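PDB 2R74: trichosurin from Trichosurus vulpecula, which probably binds and carries small, largely apolar molecules in milk, as lipocalins generally do, and assembles as a homodimer. Local coordinates for residues D98-S103 against I113-H118. The protein carries 1 engineered substitution. Numbering follows the deposited sequence.
Sequences DVYYES and IFYNYH. Engineered in segment 98-103: Glu102 (natural residue Gly).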
loop_
_atom_site.group_PDB
_atom_site.type_symbol
_atom_site.label_atom_id
_atom_site.label_comp_id
_atom_site.label_asym_id
_atom_site.label_seq_id
_atom_site.Cartn_x
_atom_site.Cartn_y
_atom_site.Cartn_z
ATOM N N ASP A 98 2.564 1.682 6.486
ATOM C CA ASP A 98 2.643 2.680 5.431
ATOM C C ASP A 98 1.196 3.183 5.431
ATOM O O ASP A 98 0.273 2.386 5.276
ATOM C CB ASP A 98 2.956 2.046 4.074
ATOM C CG ASP A 98 4.388 1.572 3.961
ATOM O OD1 ASP A 98 5.292 2.302 4.412
ATOM O OD2 ASP A 98 4.610 0.479 3.396
ATOM N N VAL A 99 0.997 4.482 5.614
ATOM C CA VAL A 99 -0.350 5.049 5.670
ATOM C C VAL A 99 -0.654 5.999 4.511
ATOM O O VAL A 99 0.087 6.953 4.274
ATOM C CB VAL A 99 -0.558 5.820 6.997
ATOM C CG1 VAL A 99 -1.985 6.356 7.077
ATOM C CG2 VAL A 99 -0.253 4.913 8.184
ATOM N N TYR A 100 -1.755 5.742 3.807
ATOM C CA TYR A 100 -2.161 6.577 2.681
ATOM C C TYR A 100 -3.518 7.217 2.936
ATOM O O TYR A 100 -4.477 6.541 3.313
ATOM C CB TYR A 100 -2.223 5.743 1.395
ATOM C CG TYR A 100 -0.875 5.206 0.957
ATOM C CD1 TYR A 100 -0.047 5.941 0.116
ATOM C CD2 TYR A 100 -0.429 3.967 1.398
ATOM C CE1 TYR A 100 1.188 5.449 -0.273
ATOM C CE2 TYR A 100 0.799 3.472 1.019
ATOM C CZ TYR A 100 1.600 4.209 0.186
ATOM O OH TYR A 100 2.818 3.694 -0.191
ATOM N N TYR A 101 -3.587 8.528 2.725
ATOM C CA TYR A 101 -4.812 9.292 2.921
ATOM C C TYR A 101 -5.471 9.564 1.571
ATOM O O TYR A 101 -4.789 9.865 0.588
ATOM C CB TYR A 101 -4.490 10.624 3.618
ATOM C CG TYR A 101 -5.586 11.663 3.490
ATOM C CD1 TYR A 101 -6.787 11.526 4.171
ATOM C CD2 TYR A 101 -5.421 12.773 2.669
ATOM C CE1 TYR A 101 -7.796 12.466 4.039
ATOM C CE2 TYR A 101 -6.422 13.717 2.533
ATOM C CZ TYR A 101 -7.607 13.556 3.221
ATOM O OH TYR A 101 -8.601 14.495 3.096
ATOM N N GLU A 102 -6.793 9.437 1.523
ATOM C CA GLU A 102 -7.546 9.688 0.300
ATOM C C GLU A 102 -8.905 10.303 0.649
ATOM O O GLU A 102 -9.460 10.030 1.708
ATOM C CB GLU A 102 -7.806 8.383 -0.473
ATOM C CG GLU A 102 -6.594 7.554 -0.815
ATOM C CD GLU A 102 -6.933 6.330 -1.651
ATOM O OE1 GLU A 102 -8.100 5.907 -1.645
ATOM O OE2 GLU A 102 -6.027 5.786 -2.297
ATOM N N SER A 103 -9.439 11.107 -0.265
ATOM C CA SER A 103 -10.750 11.712 -0.102
ATOM C C SER A 103 -11.084 12.673 -1.221
ATOM O O SER A 103 -10.307 13.571 -1.516
ATOM C CB SER A 103 -10.863 12.459 1.224
ATOM O OG SER A 103 -12.128 13.101 1.312
ATOM N N ILE A 113 -5.760 4.269 4.469
ATOM C CA ILE A 113 -5.417 2.885 4.170
ATOM C C ILE A 113 -4.118 2.537 4.883
ATOM O O ILE A 113 -3.089 3.167 4.647
ATOM C CB ILE A 113 -5.198 2.685 2.668
ATOM C CG1 ILE A 113 -6.475 3.039 1.909
ATOM C CG2 ILE A 113 -4.767 1.248 2.397
ATOM C CD1 ILE A 113 -6.283 3.090 0.405
ATOM N N PHE A 114 -4.170 1.539 5.756
ATOM C CA PHE A 114 -2.986 1.116 6.483
ATOM C C PHE A 114 -2.469 -0.207 5.954
ATOM O O PHE A 114 -3.215 -1.188 5.861
ATOM C CB PHE A 114 -3.281 0.915 7.974
ATOM C CG PHE A 114 -3.531 2.181 8.736
ATOM C CD1 PHE A 114 -4.646 2.958 8.477
ATOM C CD2 PHE A 114 -2.660 2.579 9.737
ATOM C CE1 PHE A 114 -4.887 4.113 9.208
ATOM C CE2 PHE A 114 -2.896 3.730 10.467
ATOM C CZ PHE A 114 -4.010 4.496 10.201
ATOM N N TYR A 115 -1.192 -0.231 5.604
ATOM C CA TYR A 115 -0.552 -1.463 5.172
ATOM C C TYR A 115 0.321 -1.791 6.375
ATOM O O TYR A 115 1.353 -1.155 6.598
ATOM C CB TYR A 115 0.298 -1.237 3.923
ATOM C CG TYR A 115 -0.536 -1.026 2.679
ATOM C CD1 TYR A 115 -0.756 0.248 2.169
ATOM C CD2 TYR A 115 -1.139 -2.101 2.041
ATOM C CE1 TYR A 115 -1.557 0.444 1.060
ATOM C CE2 TYR A 115 -1.945 -1.917 0.933
ATOM C CZ TYR A 115 -2.150 -0.641 0.448
ATOM O OH TYR A 115 -2.967 -0.453 -0.641
ATOM N N ASN A 116 -0.123 -2.760 7.166
ATOM C CA ASN A 116 0.587 -3.150 8.376
ATOM C C ASN A 116 1.573 -4.288 8.166
ATOM O O ASN A 116 1.243 -5.305 7.561
ATOM C CB ASN A 116 -0.426 -3.531 9.461
ATOM C CG ASN A 116 0.231 -4.100 10.705
ATOM O OD1 ASN A 116 0.284 -5.316 10.893
ATOM N ND2 ASN A 116 0.737 -3.222 11.563
ATOM N N TYR A 117 2.791 -4.091 8.657
ATOM C CA TYR A 117 3.832 -5.104 8.553
ATOM C C TYR A 117 4.080 -5.631 9.953
ATOM O O TYR A 117 4.754 -4.988 10.755
ATOM C CB TYR A 117 5.122 -4.504 7.997
ATOM C CG TYR A 117 4.948 -3.823 6.664
ATOM C CD1 TYR A 117 4.639 -2.471 6.586
ATOM C CD2 TYR A 117 5.068 -4.539 5.481
ATOM C CE1 TYR A 117 4.458 -1.849 5.363
ATOM C CE2 TYR A 117 4.885 -3.928 4.256
ATOM C CZ TYR A 117 4.582 -2.583 4.204
ATOM O OH TYR A 117 4.405 -1.976 2.985
ATOM N N HIS A 118 3.514 -6.796 10.243
ATOM C CA HIS A 118 3.660 -7.408 11.553
ATOM C C HIS A 118 4.488 -8.679 11.417
ATOM O O HIS A 118 4.028 -9.682 10.866
ATOM C CB HIS A 118 2.284 -7.740 12.137
ATOM C CG HIS A 118 2.322 -8.131 13.580
ATOM N ND1 HIS A 118 2.617 -7.235 14.586
ATOM C CD2 HIS A 118 2.123 -9.325 14.187
ATOM C CE1 HIS A 118 2.595 -7.859 15.750
ATOM N NE2 HIS A 118 2.299 -9.129 15.535
#
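Tyr117 donates its hydroxyl proton to OD2 of Asp98; OH and OD2 are 2.5 Å apart, unusually short, so the exact value deserves caution. OD2 comes in at the edge of the Tyr117 ring, near its plane, while the carboxylate is turned 78° from it. CG of Tyr117 sits beside its backbone N (chi1 -56°), and the ring runs back toward the N-terminal end of its strand and across to Asp98 on the neighbouring one. An acid suits this place because its two oxygens can serve both subunits: OD1 forms a salt bridge with Arg150 of the second subunit, and OD2 a hydrogen bond with Tyr115 OH there. A phenylalanine in place of Tyr117 would probably leave OD2 of Asp98 without its donor inside the subunit and the carboxylate freer to turn.

Strands 96-102 and 109-118 pair as an antiparallel hairpin, with two backbone hydrogen bonds each for Asp98 with Tyr115 and Tyr100 with Ile113.

On the face of Asp98, the rings of Tyr100 and Tyr115 meet rim to rim, planes 80° apart, CD2 of Tyr100 3.7 Å from CE1 of Tyr115. Both phenols carry a hydroxyl to the second subunit: Tyr100 bonds to Tyr115 there, and Tyr115 to Tyr117. CD1 of Ile113 packs 3.8 Å from OE2 of the engineered Glu102, whose OE1 forms a salt bridge with Lys111 and whose OE2 bonds to Gln88 of the second subunit.

On the other face, the beta-branch of Val99 sets both methyls over one face of the Phe114 ring, CG2 making an off-centre CH-pi contact 4.1 Å from its centroid. An isopropanol near Phe114 probably comes from the crystallisation liquor, though such molecules often mark pockets.

The chemistry thus divides between faces: tyrosine hydroxyls and a carboxylate join the homodimer, while the apolar Val99 and Phe114 side is consistent with the interior of the lipocalin barrel, where this family binds ligands.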